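Local coordinates for protein aldo-keto reductase AKR2E4 (Bombyx mori, PDB 3WCZ) that reduces 3-dehydroecdysone with NADP(H) as cofactor, rejects NADH, and may thereby take part in the regulation of moulting in the silkworm, at residues V3-I8 / P17-G22; P176-I181 / G253-P258; V203-P208 / R247-R252. All coordinates share one frame; numbering follows the deposited sequence.

Contact 1 of 3, residues V3-I8 / P17-G22. With NAP (NADP nicotinamide-adenine-dinucleotide phosphate), chain B.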
loop_
_atom_site.group_PDB
_atom_site.type_symbol
_atom_site.label_atom_id
_atom_site.label_comp_id
_atom_site.label_asym_id
_atom_site.label_seq_id
_atom_site.Cartn_x
_atom_site.Cartn_y
_atom_site.Cartn_z
ATOM N N VAL A 3 4.671 15.240 -12.212
ATOM C CA VAL A 3 3.536 14.470 -12.724
ATOM C C VAL A 3 2.531 14.253 -11.594
ATOM O O VAL A 3 2.897 13.666 -10.572
ATOM C CB VAL A 3 4.007 13.089 -13.257
ATOM C CG1 VAL A 3 2.807 12.213 -13.686
ATOM C CG2 VAL A 3 5.025 13.267 -14.406
ATOM N N GLN A 4 1.286 14.727 -11.718
ATOM C CA GLN A 4 0.292 14.342 -10.705
ATOM C C GLN A 4 -0.515 13.149 -11.193
ATOM O O GLN A 4 -1.100 13.141 -12.295
ATOM C CB GLN A 4 -0.603 15.494 -10.240
ATOM C CG GLN A 4 0.083 16.469 -9.275
ATOM C CD GLN A 4 -0.904 17.393 -8.579
ATOM O OE1 GLN A 4 -1.941 16.952 -8.080
ATOM N NE2 GLN A 4 -0.581 18.679 -8.540
ATOM N N ALA A 5 -0.492 12.099 -10.392
ATOM C CA ALA A 5 -1.257 10.921 -10.695
ATOM C C ALA A 5 -2.726 11.285 -10.674
ATOM O O ALA A 5 -3.175 12.115 -9.859
ATOM C CB ALA A 5 -0.991 9.844 -9.695
ATOM N N PRO A 6 -3.517 10.648 -11.541
ATOM C CA PRO A 6 -4.972 10.751 -11.438
ATOM C C PRO A 6 -5.481 10.067 -10.194
ATOM O O PRO A 6 -4.726 9.362 -9.509
ATOM C CB PRO A 6 -5.471 9.977 -12.658
ATOM C CG PRO A 6 -4.332 9.455 -13.341
ATOM C CD PRO A 6 -3.093 9.717 -12.602
ATOM N N CYS A 7 -6.772 10.206 -9.928
ATOM C CA CYS A 7 -7.386 9.511 -8.800
ATOM C C CYS A 7 -8.405 8.388 -9.128
ATOM O O CYS A 7 -8.978 8.336 -10.223
ATOM C CB CYS A 7 -8.058 10.546 -7.936
ATOM S SG CYS A 7 -6.922 11.677 -7.175
ATOM N N ILE A 8 -8.605 7.473 -8.179
ATOM C CA ILE A 8 -9.796 6.617 -8.150
ATOM C C ILE A 8 -10.800 7.272 -7.150
ATOM O O ILE A 8 -10.411 7.790 -6.086
ATOM C CB ILE A 8 -9.437 5.169 -7.726
ATOM C CG1 ILE A 8 -8.612 4.451 -8.811
ATOM C CG2 ILE A 8 -10.696 4.372 -7.445
ATOM C CD1 ILE A 8 -8.208 2.984 -8.505
ATOM N N PRO A 17 -5.239 9.441 -4.844
ATOM C CA PRO A 17 -4.283 9.375 -5.953
ATOM C C PRO A 17 -3.842 7.958 -6.176
ATOM O O PRO A 17 -3.584 7.241 -5.201
ATOM C CB PRO A 17 -3.108 10.239 -5.471
ATOM C CG PRO A 17 -3.705 11.106 -4.368
ATOM C CD PRO A 17 -4.757 10.262 -3.723
ATOM N N ILE A 18 -3.706 7.545 -7.431
ATOM C CA ILE A 18 -3.522 6.146 -7.754
ATOM C C ILE A 18 -2.067 5.644 -7.777
ATOM O O ILE A 18 -1.823 4.510 -8.119
ATOM C CB ILE A 18 -4.254 5.767 -9.061
ATOM C CG1 ILE A 18 -3.587 6.423 -10.249
ATOM C CG2 ILE A 18 -5.726 6.158 -8.919
ATOM C CD1 ILE A 18 -4.386 6.195 -11.510
ATOM N N VAL A 19 -1.114 6.496 -7.397
ATOM C CA VAL A 19 0.237 6.047 -7.061
ATOM C C VAL A 19 0.548 6.540 -5.656
ATOM O O VAL A 19 0.331 7.701 -5.367
ATOM C CB VAL A 19 1.302 6.580 -8.042
ATOM C CG1 VAL A 19 2.655 6.092 -7.653
ATOM C CG2 VAL A 19 0.960 6.173 -9.502
ATOM N N ALA A 20 1.044 5.651 -4.798
ATOM C CA ALA A 20 1.481 6.004 -3.452
ATOM C C ALA A 20 2.949 5.726 -3.272
ATOM O O ALA A 20 3.457 4.704 -3.739
ATOM C CB ALA A 20 0.679 5.219 -2.412
ATOM N N LEU A 21 3.630 6.629 -2.579
ATOM C CA LEU A 21 4.998 6.348 -2.149
ATOM C C LEU A 21 5.012 5.347 -1.005
ATOM O O LEU A 21 4.381 5.582 0.025
ATOM C CB LEU A 21 5.707 7.618 -1.705
ATOM C CG LEU A 21 7.151 7.391 -1.224
ATOM C CD1 LEU A 21 8.093 7.069 -2.397
ATOM C CD2 LEU A 21 7.685 8.560 -0.448
ATOM N N GLY A 22 5.721 4.243 -1.171
ATOM C CA GLY A 22 5.915 3.327 -0.070
ATOM C C GLY A 22 6.994 3.767 0.893
ATOM O O GLY A 22 8.048 4.260 0.475
HETATM P PA NAP B . 8.850 -2.343 -3.643
HETATM O O1A NAP B . 8.298 -1.002 -3.896
HETATM O O2A NAP B . 8.205 -3.566 -4.080
HETATM O O5B NAP B . 10.365 -2.460 -4.002
HETATM C C5B NAP B . 11.288 -1.504 -3.575
HETATM C C4B NAP B . 12.697 -1.723 -4.104
HETATM O O4B NAP B . 12.730 -1.433 -5.515
HETATM C C3B NAP B . 13.772 -0.927 -3.469
HETATM O O3B NAP B . 14.906 -1.756 -3.386
HETATM C C2B NAP B . 13.959 0.173 -4.399
HETATM O O2B NAP B . 15.237 0.775 -4.340
HETATM C C1B NAP B . 13.720 -0.460 -5.744
HETATM N N9A NAP B . 13.205 0.398 -6.790
HETATM C C8A NAP B . 12.252 1.341 -6.636
HETATM N N7A NAP B . 11.911 1.872 -7.792
HETATM C C5A NAP B . 12.671 1.268 -8.759
HETATM C C6A NAP B . 12.756 1.412 -10.147
HETATM N N6A NAP B . 12.012 2.333 -10.890
HETATM N N1A NAP B . 13.642 0.622 -10.780
HETATM C C2A NAP B . 14.380 -0.263 -10.113
HETATM N N3A NAP B . 14.318 -0.438 -8.782
HETATM C C4A NAP B . 13.446 0.327 -8.107
HETATM O O3 NAP B . 9.039 -2.431 -2.036
HETATM P PN NAP B . 8.203 -2.836 -0.742
HETATM O O1N NAP B . 8.714 -1.945 0.330
HETATM O O2N NAP B . 8.303 -4.311 -0.574
HETATM O O5D NAP B . 6.677 -2.515 -1.051
HETATM C C5D NAP B . 6.257 -1.219 -1.316
HETATM C C4D NAP B . 5.424 -0.553 -0.213
HETATM O O4D NAP B . 4.201 -1.236 -0.008
HETATM C C3D NAP B . 6.055 -0.557 1.142
HETATM O O3D NAP B . 7.144 0.339 1.242
HETATM C C2D NAP B . 4.922 -0.265 1.992
HETATM O O2D NAP B . 4.559 1.083 1.898
HETATM C C1D NAP B . 3.865 -1.159 1.382
HETATM N N1N NAP B . 3.715 -2.524 1.900
HETATM C C2N NAP B . 2.648 -2.847 2.654
HETATM C C3N NAP B . 2.500 -4.127 3.124
HETATM C C7N NAP B . 1.273 -4.413 3.903
HETATM O O7N NAP B . 0.233 -3.717 3.806
HETATM N N7N NAP B . 1.277 -5.554 4.623
HETATM C C4N NAP B . 3.485 -5.107 2.896
HETATM C C5N NAP B . 4.585 -4.771 2.097
HETATM C C6N NAP B . 4.654 -3.467 1.622
HETATM P P2B NAP B . 15.440 2.347 -4.108
HETATM O O1X NAP B . 16.973 2.497 -4.037
HETATM O O2X NAP B . 14.908 3.050 -5.280
HETATM O O3X NAP B . 14.755 2.700 -2.811
#
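A5 points its CB toward the backbone at I18 and V19, lying 4.2 Å from V19 CG2. At P6 the backbone makes the one hydrogen bond across the contact: I18 N donates to P6 O over 2.9 Å, with an N-H...O angle of 152° and the donor almost in line with the C=O bond (162°). The P6 ring also touches I18, CG to CD1 at 3.7 Å. C7 faces P17 as a non-hydrogen-bonded antiparallel pair whose side chains diverge, yet C7 SG still comes within 3.6 Å of P17 N. I8 closes the row, its CG1 pressed to 3.4 Å from I18 CG2, tighter than usual for two carbons. The two branches of I18 thus serve different partners: with CG1 held between the backbone N and carbonyl carbon (chi1 69°), CG1 and CD1 run to P6 while CG2 reaches I8. Glycine in place of I18 would probably leave the P6 ring and I8 CG1 without their apolar partner and open a gap beside the hydrogen bond. Strands 7-9 and 15-17 form the N-terminal beta hairpin that, in aldo-keto reductases, closes the bottom of the (beta/alpha)8 barrel, and the chain then enters first barrel strand 21-22.

Contact 2 of 3, residues P176-I181 / G253-P258. With NAP (NADP nicotinamide-adenine-dinucleotide phosphate), chain B.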
loop_
_atom_site.group_PDB
_atom_site.type_symbol
_atom_site.label_atom_id
_atom_site.label_comp_id
_atom_site.label_asym_id
_atom_site.label_seq_id
_atom_site.Cartn_x
_atom_site.Cartn_y
_atom_site.Cartn_z
ATOM N N PRO A 176 -15.017 -1.659 3.527
ATOM C CA PRO A 176 -13.752 -0.978 3.330
ATOM C C PRO A 176 -13.717 -0.274 1.984
ATOM O O PRO A 176 -14.303 -0.770 1.005
ATOM C CB PRO A 176 -12.730 -2.116 3.413
ATOM C CG PRO A 176 -13.479 -3.343 3.272
ATOM C CD PRO A 176 -14.849 -3.103 3.725
ATOM N N VAL A 177 -13.057 0.875 1.915
ATOM C CA VAL A 177 -12.821 1.525 0.615
ATOM C C VAL A 177 -11.752 0.800 -0.192
ATOM O O VAL A 177 -11.783 0.837 -1.416
ATOM C CB VAL A 177 -12.390 3.004 0.734
ATOM C CG1 VAL A 177 -13.510 3.858 1.305
ATOM C CG2 VAL A 177 -11.113 3.170 1.568
ATOM N N ILE A 178 -10.854 0.110 0.519
ATOM C CA ILE A 178 -9.636 -0.462 -0.032
ATOM C C ILE A 178 -9.277 -1.737 0.697
ATOM O O ILE A 178 -9.490 -1.843 1.895
ATOM C CB ILE A 178 -8.477 0.556 0.093
ATOM C CG1 ILE A 178 -8.549 1.501 -1.119
ATOM C CG2 ILE A 178 -7.068 -0.136 0.179
ATOM C CD1 ILE A 178 -7.798 2.767 -0.985
ATOM N N ASN A 179 -8.715 -2.686 -0.051
ATOM C CA ASN A 179 -7.963 -3.813 0.472
ATOM C C ASN A 179 -6.561 -3.681 -0.093
ATOM O O ASN A 179 -6.385 -3.723 -1.326
ATOM C CB ASN A 179 -8.631 -5.158 0.115
ATOM C CG ASN A 179 -7.971 -6.367 0.795
ATOM O OD1 ASN A 179 -7.276 -6.234 1.796
ATOM N ND2 ASN A 179 -8.278 -7.559 0.289
ATOM N N GLN A 180 -5.574 -3.505 0.792
ATOM C CA GLN A 180 -4.190 -3.385 0.361
ATOM C C GLN A 180 -3.509 -4.744 0.460
ATOM O O GLN A 180 -3.394 -5.321 1.554
ATOM C CB GLN A 180 -3.456 -2.325 1.201
ATOM C CG GLN A 180 -1.972 -2.219 0.866
ATOM C CD GLN A 180 -1.158 -1.142 1.562
ATOM O OE1 GLN A 180 -0.033 -1.427 2.009
ATOM N NE2 GLN A 180 -1.672 0.069 1.659
ATOM N N ILE A 181 -3.112 -5.274 -0.691
ATOM C CA ILE A 181 -2.599 -6.642 -0.777
ATOM C C ILE A 181 -1.391 -6.674 -1.723
ATOM O O ILE A 181 -1.141 -5.723 -2.485
ATOM C CB ILE A 181 -3.699 -7.633 -1.258
ATOM C CG1 ILE A 181 -4.282 -7.177 -2.581
ATOM C CG2 ILE A 181 -4.769 -7.743 -0.186
ATOM C CD1 ILE A 181 -5.228 -8.204 -3.241
ATOM N N GLY A 253 -6.298 -1.764 -12.780
ATOM C CA GLY A 253 -7.157 -0.934 -11.949
ATOM C C GLY A 253 -6.687 -0.788 -10.521
ATOM O O GLY A 253 -7.497 -0.473 -9.644
ATOM N N LEU A 254 -5.410 -1.019 -10.268
ATOM C CA LEU A 254 -4.831 -1.047 -8.925
ATOM C C LEU A 254 -4.067 0.238 -8.645
ATOM O O LEU A 254 -3.717 0.997 -9.564
ATOM C CB LEU A 254 -3.890 -2.246 -8.800
ATOM C CG LEU A 254 -4.441 -3.561 -9.350
ATOM C CD1 LEU A 254 -3.425 -4.679 -9.202
ATOM C CD2 LEU A 254 -5.746 -3.924 -8.687
ATOM N N ILE A 255 -3.824 0.474 -7.355
ATOM C CA ILE A 255 -3.072 1.606 -6.848
ATOM C C ILE A 255 -1.726 1.070 -6.368
ATOM O O ILE A 255 -1.634 0.546 -5.261
ATOM C CB ILE A 255 -3.833 2.271 -5.688
ATOM C CG1 ILE A 255 -5.182 2.808 -6.187
ATOM C CG2 ILE A 255 -2.988 3.348 -5.035
ATOM C CD1 ILE A 255 -6.195 3.066 -5.036
ATOM N N PRO A 256 -0.679 1.137 -7.212
ATOM C CA PRO A 256 0.613 0.612 -6.773
ATOM C C PRO A 256 1.285 1.511 -5.740
ATOM O O PRO A 256 1.044 2.728 -5.699
ATOM C CB PRO A 256 1.427 0.583 -8.072
ATOM C CG PRO A 256 0.833 1.681 -8.884
ATOM C CD PRO A 256 -0.630 1.641 -8.603
ATOM N N ILE A 257 2.081 0.870 -4.889
ATOM C CA ILE A 257 2.790 1.546 -3.816
ATOM C C ILE A 257 4.308 1.387 -3.974
ATOM O O ILE A 257 4.968 0.731 -3.157
ATOM C CB ILE A 257 2.385 0.995 -2.426
ATOM C CG1 ILE A 257 0.875 0.777 -2.312
ATOM C CG2 ILE A 257 2.861 1.940 -1.325
ATOM C CD1 ILE A 257 0.508 0.030 -1.041
ATOM N N PRO A 258 4.890 1.976 -5.020
ATOM C CA PRO A 258 6.339 1.816 -5.193
ATOM C C PRO A 258 7.122 2.501 -4.073
ATOM O O PRO A 258 6.949 3.701 -3.819
ATOM C CB PRO A 258 6.603 2.497 -6.544
ATOM C CG PRO A 258 5.526 3.488 -6.678
ATOM C CD PRO A 258 4.314 2.815 -6.080
HETATM P PA NAP B . 8.850 -2.343 -3.643
HETATM O O1A NAP B . 8.298 -1.002 -3.896
HETATM O O2A NAP B . 8.205 -3.566 -4.080
HETATM O O5B NAP B . 10.365 -2.460 -4.002
HETATM C C5B NAP B . 11.288 -1.504 -3.575
HETATM C C4B NAP B . 12.697 -1.723 -4.104
HETATM O O4B NAP B . 12.730 -1.433 -5.515
HETATM C C3B NAP B . 13.772 -0.927 -3.469
HETATM O O3B NAP B . 14.906 -1.756 -3.386
HETATM C C2B NAP B . 13.959 0.173 -4.399
HETATM O O2B NAP B . 15.237 0.775 -4.340
HETATM C C1B NAP B . 13.720 -0.460 -5.744
HETATM N N9A NAP B . 13.205 0.398 -6.790
HETATM C C8A NAP B . 12.252 1.341 -6.636
HETATM N N7A NAP B . 11.911 1.872 -7.792
HETATM C C5A NAP B . 12.671 1.268 -8.759
HETATM C C6A NAP B . 12.756 1.412 -10.147
HETATM N N6A NAP B . 12.012 2.333 -10.890
HETATM N N1A NAP B . 13.642 0.622 -10.780
HETATM C C2A NAP B . 14.380 -0.263 -10.113
HETATM N N3A NAP B . 14.318 -0.438 -8.782
HETATM C C4A NAP B . 13.446 0.327 -8.107
HETATM O O3 NAP B . 9.039 -2.431 -2.036
HETATM P PN NAP B . 8.203 -2.836 -0.742
HETATM O O1N NAP B . 8.714 -1.945 0.330
HETATM O O2N NAP B . 8.303 -4.311 -0.574
HETATM O O5D NAP B . 6.677 -2.515 -1.051
HETATM C C5D NAP B . 6.257 -1.219 -1.316
HETATM C C4D NAP B . 5.424 -0.553 -0.213
HETATM O O4D NAP B . 4.201 -1.236 -0.008
HETATM C C3D NAP B . 6.055 -0.557 1.142
HETATM O O3D NAP B . 7.144 0.339 1.242
HETATM C C2D NAP B . 4.922 -0.265 1.992
HETATM O O2D NAP B . 4.559 1.083 1.898
HETATM C C1D NAP B . 3.865 -1.159 1.382
HETATM N N1N NAP B . 3.715 -2.524 1.900
HETATM C C2N NAP B . 2.648 -2.847 2.654
HETATM C C3N NAP B . 2.500 -4.127 3.124
HETATM C C7N NAP B . 1.273 -4.413 3.903
HETATM O O7N NAP B . 0.233 -3.717 3.806
HETATM N N7N NAP B . 1.277 -5.554 4.623
HETATM C C4N NAP B . 3.485 -5.107 2.896
HETATM C C5N NAP B . 4.585 -4.771 2.097
HETATM C C6N NAP B . 4.654 -3.467 1.622
HETATM P P2B NAP B . 15.440 2.347 -4.108
HETATM O O1X NAP B . 16.973 2.497 -4.037
HETATM O O2X NAP B . 14.908 3.050 -5.280
HETATM O O3X NAP B . 14.755 2.700 -2.811
#
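Q180 and I257 meet closely, whereas I178 and I255 barely touch, and no hydrogen bond joins the two segments. The close part is a methyl group set over a flat amide: I257 CD1 sits 3.3 Å from Q180 CD and 3.4 Å from Q180 OE1, with NE2 at 3.5 Å from the same methyl. These nearly equal distances place CD1 squarely above the amide plane. Q180 arrives there with its chain fully extended (chi1 176°, chi2 176°), so that the carboxamide stands well off the backbone, and the two side chains cross at about a right angle. The amide is anchored at its nitrogen, since NE2 is hydrogen-bonded to D53 OD1, while D53 OD2 binds the cofactor. Q180 OE1 lies 2.9 Å from O7N of the nicotinamide carboxamide. I257 carries the same wall on toward the ribose, where its CG2 is 3.7 Å from NADP O4D.

The slack part lies toward the start of strand 178-182. There I178 CD1 and I255 CD1 graze at 4.4 Å, although both residues are buried and aim at the opposite segment. The nearest alpha carbons, those of Q180 and I255, are 8.8 Å apart, too far for direct strand pairing. Strand 202-206 accounts for the spacing: it runs between strands 178-182 and 255-256 in the parallel barrel sheet, and its M204 touches I178, Q180 and I257. G253 ends helix 241-251 in a Schellman motif, after which L254 packs on helix 190-198 and P256 lies against L249 and I250.

Contact 3 of 3, residues V203-P208 / R247-R252. With NAP (NADP nicotinamide-adenine-dinucleotide phosphate), chain B.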
loop_
_atom_site.group_PDB
_atom_site.type_symbol
_atom_site.label_atom_id
_atom_site.label_comp_id
_atom_site.label_asym_id
_atom_site.label_seq_id
_atom_site.Cartn_x
_atom_site.Cartn_y
_atom_site.Cartn_z
ATOM N N VAL A 203 -8.221 -1.781 -4.798
ATOM C CA VAL A 203 -7.053 -2.510 -4.340
ATOM C C VAL A 203 -5.801 -1.661 -4.445
ATOM O O VAL A 203 -5.494 -1.136 -5.516
ATOM C CB VAL A 203 -6.899 -3.811 -5.116
ATOM C CG1 VAL A 203 -5.585 -4.491 -4.748
ATOM C CG2 VAL A 203 -8.122 -4.691 -4.848
ATOM N N MET A 204 -5.075 -1.559 -3.330
ATOM C CA MET A 204 -3.717 -1.030 -3.328
ATOM C C MET A 204 -2.780 -2.225 -3.429
ATOM O O MET A 204 -2.980 -3.221 -2.737
ATOM C CB MET A 204 -3.417 -0.213 -2.063
ATOM C CG MET A 204 -4.147 1.113 -1.994
ATOM S SD MET A 204 -3.859 2.028 -0.446
ATOM C CE MET A 204 -2.174 2.613 -0.714
ATOM N N ALA A 205 -1.802 -2.136 -4.341
ATOM C CA ALA A 205 -0.843 -3.201 -4.615
ATOM C C ALA A 205 0.499 -2.911 -3.974
ATOM O O ALA A 205 1.263 -2.020 -4.420
ATOM C CB ALA A 205 -0.669 -3.348 -6.144
ATOM N N TYR A 206 0.792 -3.644 -2.903
ATOM C CA TYR A 206 2.082 -3.535 -2.248
ATOM C C TYR A 206 3.127 -4.478 -2.856
ATOM O O TYR A 206 2.796 -5.386 -3.600
ATOM C CB TYR A 206 1.938 -3.665 -0.736
ATOM C CG TYR A 206 1.695 -5.000 -0.094
ATOM C CD1 TYR A 206 2.650 -6.010 -0.096
ATOM C CD2 TYR A 206 0.542 -5.202 0.646
ATOM C CE1 TYR A 206 2.450 -7.194 0.606
ATOM C CE2 TYR A 206 0.330 -6.382 1.333
ATOM C CZ TYR A 206 1.300 -7.354 1.333
ATOM O OH TYR A 206 1.149 -8.519 2.026
ATOM N N SER A 207 4.386 -4.197 -2.516
ATOM C CA SER A 207 5.562 -4.848 -3.107
ATOM C C SER A 207 5.389 -5.003 -4.612
ATOM O O SER A 207 5.527 -6.088 -5.154
ATOM C CB SER A 207 5.845 -6.193 -2.425
ATOM O OG SER A 207 6.090 -6.066 -1.026
ATOM N N PRO A 208 5.082 -3.895 -5.288
ATOM C CA PRO A 208 4.740 -3.951 -6.712
ATOM C C PRO A 208 5.884 -4.424 -7.621
ATOM O O PRO A 208 5.599 -4.883 -8.732
ATOM C CB PRO A 208 4.377 -2.509 -7.042
ATOM C CG PRO A 208 5.165 -1.695 -6.082
ATOM C CD PRO A 208 5.099 -2.509 -4.793
ATOM N N ARG A 247 2.907 0.226 -14.439
ATOM C CA ARG A 247 1.802 0.470 -15.358
ATOM C C ARG A 247 0.932 -0.783 -15.474
ATOM O O ARG A 247 -0.298 -0.681 -15.592
ATOM C CB ARG A 247 2.320 0.899 -16.732
ATOM C CG ARG A 247 1.189 1.198 -17.752
ATOM C CD ARG A 247 0.383 2.446 -17.436
ATOM N NE ARG A 247 -1.003 2.258 -17.847
ATOM C CZ ARG A 247 -1.943 3.200 -17.782
ATOM N NH1 ARG A 247 -1.652 4.425 -17.404
ATOM N NH2 ARG A 247 -3.192 2.911 -18.139
ATOM N N TYR A 248 1.538 -1.961 -15.435
ATOM C CA TYR A 248 0.783 -3.223 -15.430
ATOM C C TYR A 248 -0.264 -3.190 -14.314
ATOM O O TYR A 248 -1.440 -3.537 -14.511
ATOM C CB TYR A 248 1.771 -4.393 -15.268
ATOM C CG TYR A 248 1.199 -5.673 -14.698
ATOM C CD1 TYR A 248 0.396 -6.510 -15.450
ATOM C CD2 TYR A 248 1.474 -6.038 -13.386
ATOM C CE1 TYR A 248 -0.150 -7.659 -14.909
ATOM C CE2 TYR A 248 0.948 -7.184 -12.851
ATOM C CZ TYR A 248 0.132 -7.979 -13.600
ATOM O OH TYR A 248 -0.392 -9.135 -13.065
ATOM N N LEU A 249 0.153 -2.760 -13.120
ATOM C CA LEU A 249 -0.776 -2.708 -12.013
ATOM C C LEU A 249 -1.877 -1.664 -12.238
ATOM O O LEU A 249 -3.072 -1.935 -11.979
ATOM C CB LEU A 249 -0.008 -2.450 -10.707
ATOM C CG LEU A 249 1.003 -3.556 -10.364
ATOM C CD1 LEU A 249 1.941 -3.116 -9.272
ATOM C CD2 LEU A 249 0.306 -4.849 -10.012
ATOM N N ILE A 250 -1.493 -0.490 -12.729
ATOM C CA ILE A 250 -2.456 0.551 -13.088
ATOM C C ILE A 250 -3.498 -0.006 -14.080
ATOM O O ILE A 250 -4.701 0.270 -13.967
ATOM C CB ILE A 250 -1.744 1.798 -13.681
ATOM C CG1 ILE A 250 -0.825 2.500 -12.667
ATOM C CG2 ILE A 250 -2.762 2.772 -14.270
ATOM C CD1 ILE A 250 -1.573 3.228 -11.601
ATOM N N ASP A 251 -3.055 -0.717 -15.117
ATOM C CA ASP A 251 -3.977 -1.254 -16.110
ATOM C C ASP A 251 -4.883 -2.360 -15.600
ATOM O O ASP A 251 -5.921 -2.658 -16.211
ATOM C CB ASP A 251 -3.195 -1.727 -17.349
ATOM C CG ASP A 251 -2.860 -0.589 -18.293
ATOM O OD1 ASP A 251 -3.763 0.208 -18.584
ATOM O OD2 ASP A 251 -1.672 -0.459 -18.676
ATOM N N ARG A 252 -4.531 -2.935 -14.453
ATOM C CA ARG A 252 -5.417 -3.842 -13.739
ATOM C C ARG A 252 -6.341 -3.095 -12.771
ATOM O O ARG A 252 -7.080 -3.734 -12.020
ATOM C CB ARG A 252 -4.628 -4.935 -13.033
ATOM C CG ARG A 252 -4.054 -5.953 -14.019
ATOM C CD ARG A 252 -3.363 -7.080 -13.301
ATOM N NE ARG A 252 -4.278 -7.760 -12.400
ATOM C CZ ARG A 252 -3.907 -8.499 -11.376
ATOM N NH1 ARG A 252 -2.639 -8.704 -11.127
ATOM N NH2 ARG A 252 -4.816 -9.012 -10.569
HETATM P PA NAP B . 8.850 -2.343 -3.643
HETATM O O1A NAP B . 8.298 -1.002 -3.896
HETATM O O2A NAP B . 8.205 -3.566 -4.080
HETATM O O5B NAP B . 10.365 -2.460 -4.002
HETATM C C5B NAP B . 11.288 -1.504 -3.575
HETATM C C4B NAP B . 12.697 -1.723 -4.104
HETATM O O4B NAP B . 12.730 -1.433 -5.515
HETATM C C3B NAP B . 13.772 -0.927 -3.469
HETATM O O3B NAP B . 14.906 -1.756 -3.386
HETATM C C2B NAP B . 13.959 0.173 -4.399
HETATM O O2B NAP B . 15.237 0.775 -4.340
HETATM C C1B NAP B . 13.720 -0.460 -5.744
HETATM N N9A NAP B . 13.205 0.398 -6.790
HETATM C C8A NAP B . 12.252 1.341 -6.636
HETATM N N7A NAP B . 11.911 1.872 -7.792
HETATM C C5A NAP B . 12.671 1.268 -8.759
HETATM C C6A NAP B . 12.756 1.412 -10.147
HETATM N N6A NAP B . 12.012 2.333 -10.890
HETATM N N1A NAP B . 13.642 0.622 -10.780
HETATM C C2A NAP B . 14.380 -0.263 -10.113
HETATM N N3A NAP B . 14.318 -0.438 -8.782
HETATM C C4A NAP B . 13.446 0.327 -8.107
HETATM O O3 NAP B . 9.039 -2.431 -2.036
HETATM P PN NAP B . 8.203 -2.836 -0.742
HETATM O O1N NAP B . 8.714 -1.945 0.330
HETATM O O2N NAP B . 8.303 -4.311 -0.574
HETATM O O5D NAP B . 6.677 -2.515 -1.051
HETATM C C5D NAP B . 6.257 -1.219 -1.316
HETATM C C4D NAP B . 5.424 -0.553 -0.213
HETATM O O4D NAP B . 4.201 -1.236 -0.008
HETATM C C3D NAP B . 6.055 -0.557 1.142
HETATM O O3D NAP B . 7.144 0.339 1.242
HETATM C C2D NAP B . 4.922 -0.265 1.992
HETATM O O2D NAP B . 4.559 1.083 1.898
HETATM C C1D NAP B . 3.865 -1.159 1.382
HETATM N N1N NAP B . 3.715 -2.524 1.900
HETATM C C2N NAP B . 2.648 -2.847 2.654
HETATM C C3N NAP B . 2.500 -4.127 3.124
HETATM C C7N NAP B . 1.273 -4.413 3.903
HETATM O O7N NAP B . 0.233 -3.717 3.806
HETATM N N7N NAP B . 1.277 -5.554 4.623
HETATM C C4N NAP B . 3.485 -5.107 2.896
HETATM C C5N NAP B . 4.585 -4.771 2.097
HETATM C C6N NAP B . 4.654 -3.467 1.622
HETATM P P2B NAP B . 15.440 2.347 -4.108
HETATM O O1X NAP B . 16.973 2.497 -4.037
HETATM O O2X NAP B . 14.908 3.050 -5.280
HETATM O O3X NAP B . 14.755 2.700 -2.811
#
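This is a buried helix-on-strand contact between the strand barrel and its outer layer of helices, where, between 203-208 and 247-252, one leucine of helix 241-251 meets the end of strand 202-206 and the loop just after it. L249 CD1 makes the whole contact: it lies 4.1 Å from A205 CB, which points toward the helix, and 3.4 Å from P208 CB, tighter than normal for two carbons. The CG of L249 is set anti to its carbonyl carbon (chi1 -62°), and the CD1 branch reaches both partners. The segments share no hydrogen bond, and their alpha carbons come no nearer than 7.4 Å, at A205 and L249.

In a (beta/alpha)8 barrel, residues alternating along a strand face the helices and the core. Here A205 turns to the helix and Y206 away from it; S207, just past the strand end, also turns away, where the cofactor binds. The nicotinamide lies over one face of the Y206 ring, its C4N 3.1 Å above the centre of the ring plane. S207 OG donates to phosphate oxygen O2N of NADP at 2.9 Å, and S207 N gives a weak bond to O5D.

Behind L249, the helix and the residue after it carry polar braces. R247 grips the D251 carboxylate side-on with NE and NH2, the NE to OD2 bond being nearly straight (173°). Just past the helix, R252 NH1 donates to Y248 OH at 3.0 Å, and that hydroxyl also bonds N286 of helix 279-286.

In the fold
All three contacts involve the eight-stranded parallel barrel sheet and touch the same NADP. Contact 1 comes first along the chain, packing the N-terminal segment and hairpin against the residues that lead into strand 21-22. Contact 2 then spans strands 178-182 and 255-256, and contact 3 falls between its two segments in sequence, with strand 202-206 lying between those strands in space too. The centres of contacts 2 and 3 are about 7 Å apart; each is about 11 Å from contact 1. Probable backbone hydrogen bonds link first strand to last (A20 N to P256 O, G22 N to P258 O) and last to seventh (I255 O to A205 N). The first two close the barrel, the G22-P258 one beside the cofactor.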